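Local coordinates for copper induced nitroreductase D (Lactococcus lactis, PDB 2WQF), which binds flavin mononucleotide as a nitroreductase-family flavoprotein, is induced by copper, and is involved in the defence against oxidative stress, at residues Ala106-Lys109 with Asn110-Gln114; Asn166-Glu169 with Ser170-Leu173; Thr190-Asp194 with Ala195-Ile199. All blocks are in the same frame, centred on the assembly; numbering follows the deposited sequence.

Interaction 1: residues Ala106-Lys109 with Asn110-Gln114; sequences AVVK and NLQEQ
The helix 105-114 of the nitroreductase fold holds this contact, in which Val107 packs on Leu111 and Lys109 pairs with Glu113, each one turn apart. The backbone evidence is four i to i+4 bonds, from Asn110 N to Ala106 O through Glu113 N to Lys109 O; that of Leu111 N to Val107 O is 2.9 Å long with an N-H...O angle of 158°. On one flank, the side chains of Val107 and Leu111 extend alongside each other in a common direction, Val107 CG1 meeting Leu111 CD1 at 3.9 Å; Leu111 also touches Phe122 of helix 121-143. On an exposed flank, Lys109 NZ forms a salt bridge of 2.8 Å with Glu113 OE2, reaching that oxygen nearly along its C-O axis. Lys109 has CG anti to its backbone N (chi1 -178°) and runs straight until a bend at chi4 (-80°) turns the ammonium to the carboxylate; Lys109 CG also lies 3.5 Å from Glu113 OE2. Gln112 packs OE1 3.4 Å from Lys109 CA, while its NE2 is bonded to the backbone O of Ala119. Such i to i+4 pairing, apolar on one flank and ionic on another, is typical of an amphipathic surface helix.

Interaction 2: residues Asn166-Glu169 with Ser170-Leu173; sequences NLPE and SWKL
A type I beta turn from Pro168 to Trp171 joins the loop after helix 158-164 to strand 171-182, and its two end residues make most of the contact. The hydrogen bonding is sparse. Just before the turn, helix 158-164 terminates in a Schellman motif with Asn166, at positive phi, in the C-prime place. Trp171 N donates to Pro168 O over 3.1 Å, with an N-H...O angle of 161°; the donor stands above the carbonyl plane and so is not on a lone pair. A water gives a second bond to Pro168 O and another, of 2.7 Å, to Trp171 O, bridging the turn to the first residue of the strand. Ser170 OG bonds to Asp104 outside the turn.

The aromatic contact is a CH-pi interaction. Pro168 CD sits 3.8 Å from the centroid of the five-membered ring of Trp171, only 8° off the normal, which places it over the face. Pro168 CG approaches the same indole, 3.5 Å from Trp171 NE1, and Pro168 CB lies 3.8 Å from Trp171 CD1. The indole is brought over the proline by its first torsion, with CG beside the backbone N (chi1 -70°).

Apolar packing extends the contact to the six-membered ring: Leu167 CD2 is 3.9 Å from Trp171 CZ3, the two side chains crossing at about a right angle. Phe102 of strand 97-104 also meets the indole, and Ile199 of the second subunit packs on both Leu167 and Trp171.

The electron-rich indole face against Pro168 CD, whose C-H groups are polarised by the bonded nitrogen, is consistent with a favourable dispersive and electrostatic contact, and the proline ring with the turn bond would limit how the indole can shift.

Interaction 3: residues Thr190-Asp194 with Ala195-Ile199; sequences TFMDD and ADRFI
Met192 meets Arg197 and Asp196 through CB, SD and CE. Met192 CB lies over one face of the Arg197 guanidinium, 4.1 Å from Arg197 NE. The chain is extended at chi2 and carries SD to 3.9 Å from Arg197 CD; a bend at chi3 (70°) then turns the methyl, so that Met192 CE reaches Asp196 CB at 3.5 Å and also borders Arg197 CB.

The backbone here leads to strand 198-201, which pairs in a parallel ladder with a strand of the second subunit. Ala195 N bonds Asp193 OD1 at 2.9 Å, from above the carboxylate plane, forming an Asx turn. Two overlapping turns follow, closed by Asp196 N to Asp193 O and by Arg197 N to Asp194 O, the latter from above the carbonyl plane; Phe198 N reaches one residue further, meeting Asp194 O nearly head-on (C=O...N angle 171°). One water donates to Met192 O and to Asp194 OD1 and accepts from Arg197 NE.

The Phe198 ring has Arg197 CG over one face and, at its edge, Asp194 CB and Asp194 OD1, the latter 3.5 Å from Phe198 CE2, with carboxylate and ring planes 69° apart. With the ring cut back to an alanine here, Arg197 CG and Asp194 CB are likely to face a gap and the Asp194 carboxylate to turn more freely without its aromatic neighbour. In the second subunit, Lys31 packs on Phe198, and Arg35 makes a cation-pi contact with Phe191.

Interactions 1 and 2 are neighbours: their centres are about 16 Å apart, and Ala106 CB of helix 105-114 packs 3.8 Å from Ser170 CB of the beta turn. Asp104 ties them further, its OD1 accepting from both Ala106 N and Ser170 OG. Interaction 3 is remote within the chain, its centre about 38 Å from that of interaction 1 and about 39 Å from that of interaction 2, yet the dimer brings the equivalent region close: Ile199 of the other subunit packs on Trp171. Interactions 1 and 3 each come within about 10 Å of a bound FMN: between nearest atoms, the Leu111 side chain is about 10 Å away and that of Phe191 about 7 Å. Interaction 2 is remote from the flavin site.

Interaction 1: residues Ala106-Lys109 with Asn110-Gln114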
ATOM      1  N   ALA A 106     -12.078  13.203  -7.859  1.00 18.18           N
ATOM      2  CA  ALA A 106     -13.501  13.291  -8.165  1.00 19.89           C
ATOM      3  C   ALA A 106     -14.261  12.090  -7.586  1.00 18.82           C
ATOM      4  O   ALA A 106     -15.379  12.206  -7.068  1.00 20.63           O
ATOM      5  CB  ALA A 106     -13.720  13.406  -9.672  1.00 20.86           C
ATOM      6  N   VAL A 107     -13.642  10.923  -7.657  1.00 16.95           N
ATOM      7  CA  VAL A 107     -14.212   9.724  -7.053  1.00 16.96           C
ATOM      8  C   VAL A 107     -14.197   9.828  -5.524  1.00 16.73           C
ATOM      9  O   VAL A 107     -15.183   9.524  -4.864  1.00 18.35           O
ATOM     10  CB  VAL A 107     -13.456   8.457  -7.518  1.00 17.92           C
ATOM     11  CG1 VAL A 107     -13.966   7.225  -6.789  1.00 18.34           C
ATOM     12  CG2 VAL A 107     -13.629   8.269  -9.022  1.00 19.38           C
ATOM     13  N   VAL A 108     -13.068  10.258  -4.956  1.00 16.18           N
ATOM     14  CA  VAL A 108     -12.996  10.437  -3.515  1.00 18.55           C
ATOM     15  C   VAL A 108     -14.125  11.343  -3.038  1.00 20.89           C
ATOM     16  O   VAL A 108     -14.840  11.017  -2.103  1.00 21.78           O
ATOM     17  CB  VAL A 108     -11.617  10.991  -3.069  1.00 17.40           C
ATOM     18  CG1 VAL A 108     -11.607  11.286  -1.576  1.00 20.62           C
ATOM     19  CG2 VAL A 108     -10.511  10.013  -3.430  1.00 18.49           C
ATOM     20  N   LYS A 109     -14.285  12.478  -3.707  1.00 18.13           N
ATOM     21  CA  LYS A 109     -15.307  13.455  -3.325  1.00 20.68           C
ATOM     22  C   LYS A 109     -16.711  12.849  -3.454  1.00 22.90           C
ATOM     23  O   LYS A 109     -17.590  13.086  -2.617  1.00 22.35           O
ATOM     24  CB  LYS A 109     -15.174  14.718  -4.190  1.00 27.13           C
ATOM     25  CG  LYS A 109     -16.150  15.845  -3.863  1.00 32.57           C
ATOM     26  CD  LYS A 109     -15.830  17.112  -4.678  1.00 46.09           C
ATOM     27  CE  LYS A 109     -16.808  18.268  -4.407  1.00 56.58           C
ATOM     28  NZ  LYS A 109     -18.090  18.121  -5.163  1.00 65.11           N
ATOM     29  N   ASN A 110     -16.938  12.094  -4.518  1.00 22.79           N
ATOM     30  CA  ASN A 110     -18.237  11.449  -4.716  1.00 22.89           C
ATOM     31  C   ASN A 110     -18.567  10.469  -3.595  1.00 23.60           C
ATOM     32  O   ASN A 110     -19.711  10.400  -3.134  1.00 28.27           O
ATOM     33  CB  ASN A 110     -18.255  10.715  -6.052  1.00 25.14           C
ATOM     34  CG  ASN A 110     -18.435  11.650  -7.221  1.00 35.09           C
ATOM     35  OD1 ASN A 110     -18.844  12.800  -7.046  1.00 32.65           O
ATOM     36  ND2 ASN A 110     -18.157  11.164  -8.422  1.00 44.30           N
ATOM     37  N   LEU A 111     -17.562   9.718  -3.155  1.00 19.98           N
ATOM     38  CA  LEU A 111     -17.727   8.752  -2.086  1.00 23.01           C
ATOM     39  C   LEU A 111     -18.033   9.483  -0.779  1.00 30.79           C
ATOM     40  O   LEU A 111     -18.890   9.069  -0.003  1.00 26.28           O
ATOM     41  CB  LEU A 111     -16.462   7.909  -1.935  1.00 25.94           C
ATOM     42  CG  LEU A 111     -16.236   6.882  -3.040  1.00 25.38           C
ATOM     43  CD1 LEU A 111     -14.824   6.375  -3.030  1.00 31.63           C
ATOM     44  CD2 LEU A 111     -17.210   5.743  -2.858  1.00 29.79           C
ATOM     45  N   GLN A 112     -17.332  10.587  -0.550  1.00 25.44           N
ATOM     46  CA  GLN A 112     -17.562  11.398   0.637  1.00 27.55           C
ATOM     47  C   GLN A 112     -19.011  11.905   0.703  1.00 31.06           C
ATOM     48  O   GLN A 112     -19.594  12.008   1.793  1.00 32.95           O
ATOM     49  CB  GLN A 112     -16.606  12.589   0.639  1.00 26.40           C
ATOM     50  CG  GLN A 112     -15.139  12.240   0.893  1.00 24.66           C
ATOM     51  CD  GLN A 112     -14.260  13.475   0.863  1.00 25.93           C
ATOM     52  OE1 GLN A 112     -14.213  14.194  -0.140  1.00 30.03           O
ATOM     53  NE2 GLN A 112     -13.577  13.746   1.969  1.00 28.84           N
ATOM     54  N   GLU A 113     -19.574  12.227  -0.462  1.00 24.36           N
ATOM     55  CA  GLU A 113     -20.939  12.735  -0.570  1.00 31.61           C
ATOM     56  C   GLU A 113     -21.976  11.635  -0.406  1.00 34.43           C
ATOM     57  O   GLU A 113     -23.032  11.865   0.186  1.00 41.75           O
ATOM     58  CB  GLU A 113     -21.150  13.408  -1.929  1.00 37.86           C
ATOM     59  CG  GLU A 113     -20.294  14.653  -2.157  1.00 41.72           C
ATOM     60  CD  GLU A 113     -20.351  15.152  -3.595  1.00 59.98           C
ATOM     61  OE1 GLU A 113     -21.073  14.548  -4.423  1.00 60.28           O
ATOM     62  OE2 GLU A 113     -19.664  16.151  -3.893  1.00 57.37           O
ATOM     63  N   GLN A 114     -21.678  10.449  -0.944  1.00 34.71           N
ATOM     64  CA  GLN A 114     -22.624   9.327  -0.938  1.00 38.00           C
ATOM     65  C   GLN A 114     -22.687   8.690   0.441  1.00 42.30           C
ATOM     66  O   GLN A 114     -23.755   8.262   0.881  1.00 45.77           O
ATOM     67  CB  GLN A 114     -22.239   8.265  -1.981  1.00 37.80           C
TER

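Interaction 2: residues Asn166-Glu169 with Ser170-Leu173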
ATOM      1  N   ASN A 166      -2.542  16.070 -21.088  1.00 22.65           N
ATOM      2  CA  ASN A 166      -3.984  16.311 -21.128  1.00 27.71           C
ATOM      3  C   ASN A 166      -4.739  15.500 -20.098  1.00 21.64           C
ATOM      4  O   ASN A 166      -5.726  14.835 -20.417  1.00 25.18           O
ATOM      5  CB  ASN A 166      -4.528  15.986 -22.516  1.00 27.85           C
ATOM      6  CG  ASN A 166      -3.921  16.854 -23.581  1.00 48.13           C
ATOM      7  OD1 ASN A 166      -3.267  16.368 -24.506  1.00 57.17           O
ATOM      8  ND2 ASN A 166      -4.118  18.162 -23.450  1.00 51.33           N
ATOM      9  N   LEU A 167      -4.255  15.547 -18.868  1.00 20.62           N
ATOM     10  CA  LEU A 167      -4.857  14.793 -17.793  1.00 20.42           C
ATOM     11  C   LEU A 167      -5.997  15.578 -17.146  1.00 22.39           C
ATOM     12  O   LEU A 167      -5.968  16.811 -17.087  1.00 25.34           O
ATOM     13  CB  LEU A 167      -3.816  14.483 -16.731  1.00 19.09           C
ATOM     14  CG  LEU A 167      -2.554  13.768 -17.203  1.00 19.10           C
ATOM     15  CD1 LEU A 167      -1.628  13.564 -16.013  1.00 19.65           C
ATOM     16  CD2 LEU A 167      -2.872  12.444 -17.904  1.00 20.41           C
ATOM     17  N   PRO A 168      -7.009  14.861 -16.646  1.00 21.76           N
ATOM     18  CA  PRO A 168      -8.080  15.516 -15.889  1.00 21.62           C
ATOM     19  C   PRO A 168      -7.548  16.234 -14.660  1.00 20.94           C
ATOM     20  O   PRO A 168      -6.603  15.761 -14.008  1.00 20.31           O
ATOM     21  CB  PRO A 168      -8.976  14.343 -15.452  1.00 21.39           C
ATOM     22  CG  PRO A 168      -8.699  13.242 -16.412  1.00 22.10           C
ATOM     23  CD  PRO A 168      -7.238  13.408 -16.798  1.00 20.12           C
ATOM     24  N   GLU A 169      -8.173  17.359 -14.328  1.00 26.38           N
ATOM     25  CA  GLU A 169      -7.789  18.143 -13.160  1.00 28.34           C
ATOM     26  C   GLU A 169      -7.922  17.320 -11.880  1.00 23.82           C
ATOM     27  O   GLU A 169      -7.226  17.572 -10.896  1.00 26.53           O
ATOM     28  CB  GLU A 169      -8.648  19.415 -13.060  1.00 30.46           C
ATOM     29  CG  GLU A 169      -8.538  20.376 -14.257  1.00 53.83           C
ATOM     30  CD  GLU A 169      -7.320  21.294 -14.187  1.00 67.60           C
ATOM     31  OE1 GLU A 169      -6.656  21.335 -13.128  1.00 73.39           O
ATOM     32  OE2 GLU A 169      -7.032  21.981 -15.193  1.00 75.27           O
ATOM     33  N   SER A 170      -8.801  16.317 -11.901  1.00 18.54           N
ATOM     34  CA  SER A 170      -9.102  15.525 -10.716  1.00 20.50           C
ATOM     35  C   SER A 170      -8.009  14.506 -10.375  1.00 17.79           C
ATOM     36  O   SER A 170      -8.020  13.929  -9.293  1.00 19.95           O
ATOM     37  CB  SER A 170     -10.447  14.797 -10.888  1.00 23.47           C
ATOM     38  OG  SER A 170     -10.352  13.720 -11.803  1.00 25.93           O
ATOM     39  N   TRP A 171      -7.082  14.258 -11.303  1.00 16.25           N
ATOM     40  CA  TRP A 171      -5.966  13.358 -11.039  1.00 15.59           C
ATOM     41  C   TRP A 171      -4.888  14.024 -10.175  1.00 16.88           C
ATOM     42  O   TRP A 171      -4.217  14.955 -10.610  1.00 19.20           O
ATOM     43  CB  TRP A 171      -5.333  12.865 -12.336  1.00 16.44           C
ATOM     44  CG  TRP A 171      -6.164  11.897 -13.145  1.00 17.53           C
ATOM     45  CD1 TRP A 171      -7.529  11.753 -13.135  1.00 18.47           C
ATOM     46  CD2 TRP A 171      -5.674  10.974 -14.126  1.00 16.89           C
ATOM     47  NE1 TRP A 171      -7.908  10.785 -14.045  1.00 20.07           N
ATOM     48  CE2 TRP A 171      -6.787  10.296 -14.661  1.00 17.68           C
ATOM     49  CE3 TRP A 171      -4.397  10.634 -14.581  1.00 14.57           C
ATOM     50  CZ2 TRP A 171      -6.656   9.311 -15.625  1.00 19.85           C
ATOM     51  CZ3 TRP A 171      -4.272   9.664 -15.551  1.00 20.86           C
ATOM     52  CH2 TRP A 171      -5.395   9.011 -16.061  1.00 22.83           C
ATOM     53  N   LYS A 172      -4.739  13.543  -8.943  1.00 16.16           N
ATOM     54  CA  LYS A 172      -3.788  14.113  -7.991  1.00 16.27           C
ATOM     55  C   LYS A 172      -2.546  13.243  -7.953  1.00 13.96           C
ATOM     56  O   LYS A 172      -2.605  12.093  -7.540  1.00 14.07           O
ATOM     57  CB  LYS A 172      -4.405  14.214  -6.611  1.00 18.10           C
ATOM     58  CG  LYS A 172      -3.487  14.811  -5.565  1.00 17.13           C
ATOM     59  CD  LYS A 172      -4.135  14.764  -4.195  1.00 20.45           C
ATOM     60  CE  LYS A 172      -3.255  15.401  -3.122  1.00 24.31           C
ATOM     61  NZ  LYS A 172      -3.873  15.295  -1.760  1.00 37.66           N
ATOM     62  N   LEU A 173      -1.428  13.793  -8.417  1.00 13.86           N
ATOM     63  CA  LEU A 173      -0.189  13.031  -8.534  1.00 13.90           C
ATOM     64  C   LEU A 173       0.329  12.641  -7.160  1.00 15.18           C
ATOM     65  O   LEU A 173       0.427  13.489  -6.276  1.00 13.87           O
ATOM     66  CB  LEU A 173       0.860  13.881  -9.282  1.00 15.04           C
ATOM     67  CG  LEU A 173       2.200  13.186  -9.564  1.00 15.47           C
ATOM     68  CD1 LEU A 173       2.045  11.889 -10.348  1.00 15.30           C
ATOM     69  CD2 LEU A 173       3.090  14.166 -10.351  1.00 15.59           C
TER
HETATM   70  O   HOH W   1      -4.006  16.409 -12.838  1.00 21.45           O

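Interaction 3: residues Thr190-Asp194 with Ala195-Ile199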
ATOM      1  N   THR A 190      19.003  -2.660   6.139  1.00 13.47           N
ATOM      2  CA  THR A 190      18.827  -3.226   7.474  1.00 13.93           C
ATOM      3  C   THR A 190      17.332  -3.351   7.803  1.00 13.75           C
ATOM      4  O   THR A 190      16.468  -2.817   7.108  1.00 12.44           O
ATOM      5  CB  THR A 190      19.498  -2.351   8.537  1.00 14.99           C
ATOM      6  OG1 THR A 190      18.882  -1.058   8.565  1.00 16.65           O
ATOM      7  CG2 THR A 190      20.999  -2.208   8.261  1.00 17.56           C
ATOM      8  N   PHE A 191      17.050  -4.078   8.868  1.00 12.82           N
ATOM      9  CA  PHE A 191      15.691  -4.336   9.354  1.00 13.31           C
ATOM     10  C   PHE A 191      15.680  -4.098  10.855  1.00 11.90           C
ATOM     11  O   PHE A 191      16.664  -4.401  11.561  1.00 15.11           O
ATOM     12  CB  PHE A 191      15.288  -5.776   9.059  1.00 12.94           C
ATOM     13  CG  PHE A 191      15.389  -6.153   7.610  1.00 11.58           C
ATOM     14  CD1 PHE A 191      14.303  -6.007   6.765  1.00 12.69           C
ATOM     15  CD2 PHE A 191      16.559  -6.673   7.102  1.00 12.32           C
ATOM     16  CE1 PHE A 191      14.389  -6.367   5.433  1.00 14.30           C
ATOM     17  CE2 PHE A 191      16.693  -7.024   5.777  1.00 13.87           C
ATOM     18  CZ  PHE A 191      15.596  -6.869   4.920  1.00 12.45           C
ATOM     19  N   MET A 192      14.560  -3.597  11.358  1.00 12.39           N
ATOM     20  CA  MET A 192      14.323  -3.486  12.793  1.00 13.55           C
ATOM     21  C   MET A 192      14.337  -4.851  13.449  1.00 13.39           C
ATOM     22  O   MET A 192      14.137  -5.892  12.822  1.00 13.94           O
ATOM     23  CB  MET A 192      12.893  -2.969  13.060  1.00 26.50           C
ATOM     24  CG  MET A 192      12.606  -1.524  12.807  1.00 29.37           C
ATOM     25  SD  MET A 192      10.856  -1.251  13.165  1.00 17.56           S
ATOM     26  CE  MET A 192      10.852  -1.428  14.933  1.00 18.79           C
ATOM     27  N   ASP A 193      14.529  -4.831  14.759  1.00 13.50           N
ATOM     28  CA  ASP A 193      14.300  -5.989  15.604  1.00 13.54           C
ATOM     29  C   ASP A 193      12.809  -6.330  15.557  1.00 11.68           C
ATOM     30  O   ASP A 193      11.967  -5.473  15.818  1.00 13.07           O
ATOM     31  CB  ASP A 193      14.738  -5.621  17.007  1.00 16.27           C
ATOM     32  CG  ASP A 193      14.717  -6.785  17.979  1.00 17.62           C
ATOM     33  OD1 ASP A 193      14.071  -7.816  17.754  1.00 17.35           O
ATOM     34  OD2 ASP A 193      15.339  -6.636  19.037  1.00 24.99           O
ATOM     35  N   ASP A 194      12.504  -7.582  15.247  1.00 12.54           N
ATOM     36  CA  ASP A 194      11.114  -8.079  15.298  1.00 13.47           C
ATOM     37  C   ASP A 194      10.409  -7.689  16.617  1.00 12.02           C
ATOM     38  O   ASP A 194       9.222  -7.370  16.626  1.00 13.58           O
ATOM     39  CB  ASP A 194      11.054  -9.614  15.226  1.00 14.49           C
ATOM     40  CG  ASP A 194      11.309 -10.183  13.855  1.00 15.97           C
ATOM     41  OD1 ASP A 194      11.342  -9.438  12.849  1.00 15.02           O
ATOM     42  OD2 ASP A 194      11.476 -11.423  13.789  1.00 16.82           O
ATOM     43  N   ALA A 195      11.135  -7.736  17.737  1.00 14.49           N
ATOM     44  CA  ALA A 195      10.530  -7.524  19.048  1.00 15.47           C
ATOM     45  C   ALA A 195       9.977  -6.119  19.183  1.00 13.95           C
ATOM     46  O   ALA A 195       9.112  -5.869  20.023  1.00 17.39           O
ATOM     47  CB  ALA A 195      11.571  -7.787  20.165  1.00 19.15           C
ATOM     48  N   ASP A 196      10.500  -5.188  18.382  1.00 15.51           N
ATOM     49  CA  ASP A 196      10.051  -3.799  18.442  1.00 15.01           C
ATOM     50  C   ASP A 196       8.841  -3.473  17.532  1.00 14.65           C
ATOM     51  O   ASP A 196       8.255  -2.396  17.649  1.00 16.71           O
ATOM     52  CB  ASP A 196      11.215  -2.852  18.116  1.00 17.34           C
ATOM     53  CG  ASP A 196      12.344  -2.921  19.141  1.00 21.52           C
ATOM     54  OD1 ASP A 196      12.085  -3.205  20.344  1.00 23.51           O
ATOM     55  OD2 ASP A 196      13.506  -2.682  18.729  1.00 23.99           O
ATOM     56  N   ARG A 197       8.420  -4.401  16.673  1.00 13.77           N
ATOM     57  CA  ARG A 197       7.282  -4.103  15.799  1.00 13.67           C
ATOM     58  C   ARG A 197       6.217  -5.189  15.693  1.00 13.12           C
ATOM     59  O   ARG A 197       5.200  -4.925  15.101  1.00 15.25           O
ATOM     60  CB  ARG A 197       7.741  -3.687  14.396  1.00 12.68           C
ATOM     61  CG  ARG A 197       8.534  -4.720  13.623  1.00 12.22           C
ATOM     62  CD  ARG A 197       8.656  -4.270  12.166  1.00 12.45           C
ATOM     63  NE  ARG A 197       9.717  -4.999  11.453  1.00 11.73           N
ATOM     64  CZ  ARG A 197      10.141  -4.720  10.226  1.00 13.14           C
ATOM     65  NH1 ARG A 197       9.523  -3.801   9.516  1.00 13.36           N
ATOM     66  NH2 ARG A 197      11.143  -5.407   9.676  1.00 13.03           N
ATOM     67  N   PHE A 198       6.445  -6.361  16.280  1.00 13.68           N
ATOM     68  CA  PHE A 198       5.459  -7.437  16.284  1.00 14.38           C
ATOM     69  C   PHE A 198       5.188  -7.926  17.686  1.00 15.28           C
ATOM     70  O   PHE A 198       6.097  -8.315  18.408  1.00 17.34           O
ATOM     71  CB  PHE A 198       5.931  -8.645  15.465  1.00 14.28           C
ATOM     72  CG  PHE A 198       6.354  -8.324  14.044  1.00 12.79           C
ATOM     73  CD1 PHE A 198       5.453  -7.898  13.115  1.00 16.74           C
ATOM     74  CD2 PHE A 198       7.662  -8.508  13.643  1.00 13.77           C
ATOM     75  CE1 PHE A 198       5.844  -7.635  11.829  1.00 16.35           C
ATOM     76  CE2 PHE A 198       8.053  -8.252  12.349  1.00 13.72           C
ATOM     77  CZ  PHE A 198       7.142  -7.820  11.446  1.00 15.04           C
ATOM     78  N   ILE A 199       3.915  -7.900  18.079  1.00 14.59           N
ATOM     79  CA  ILE A 199       3.488  -8.454  19.344  1.00 14.27           C
ATOM     80  C   ILE A 199       2.426  -9.501  19.004  1.00 15.04           C
ATOM     81  O   ILE A 199       1.469  -9.222  18.251  1.00 15.89           O
ATOM     82  CB  ILE A 199       2.819  -7.402  20.219  1.00 15.98           C
ATOM     83  CG1 ILE A 199       3.811  -6.301  20.600  1.00 19.04           C
ATOM     84  CG2 ILE A 199       2.248  -8.049  21.492  1.00 19.38           C
ATOM     85  CD1 ILE A 199       3.154  -5.141  21.323  1.00 23.05           C
TER
HETATM   86  O   HOH W   2      11.733  -6.910  12.126  1.00 14.01           O
HETATM   87  O   HOH W   3      14.551  -2.257  16.240  1.00 20.97           O
HETATM   88  O   HOH W   4      15.800  -3.516  19.828  1.00 38.04           O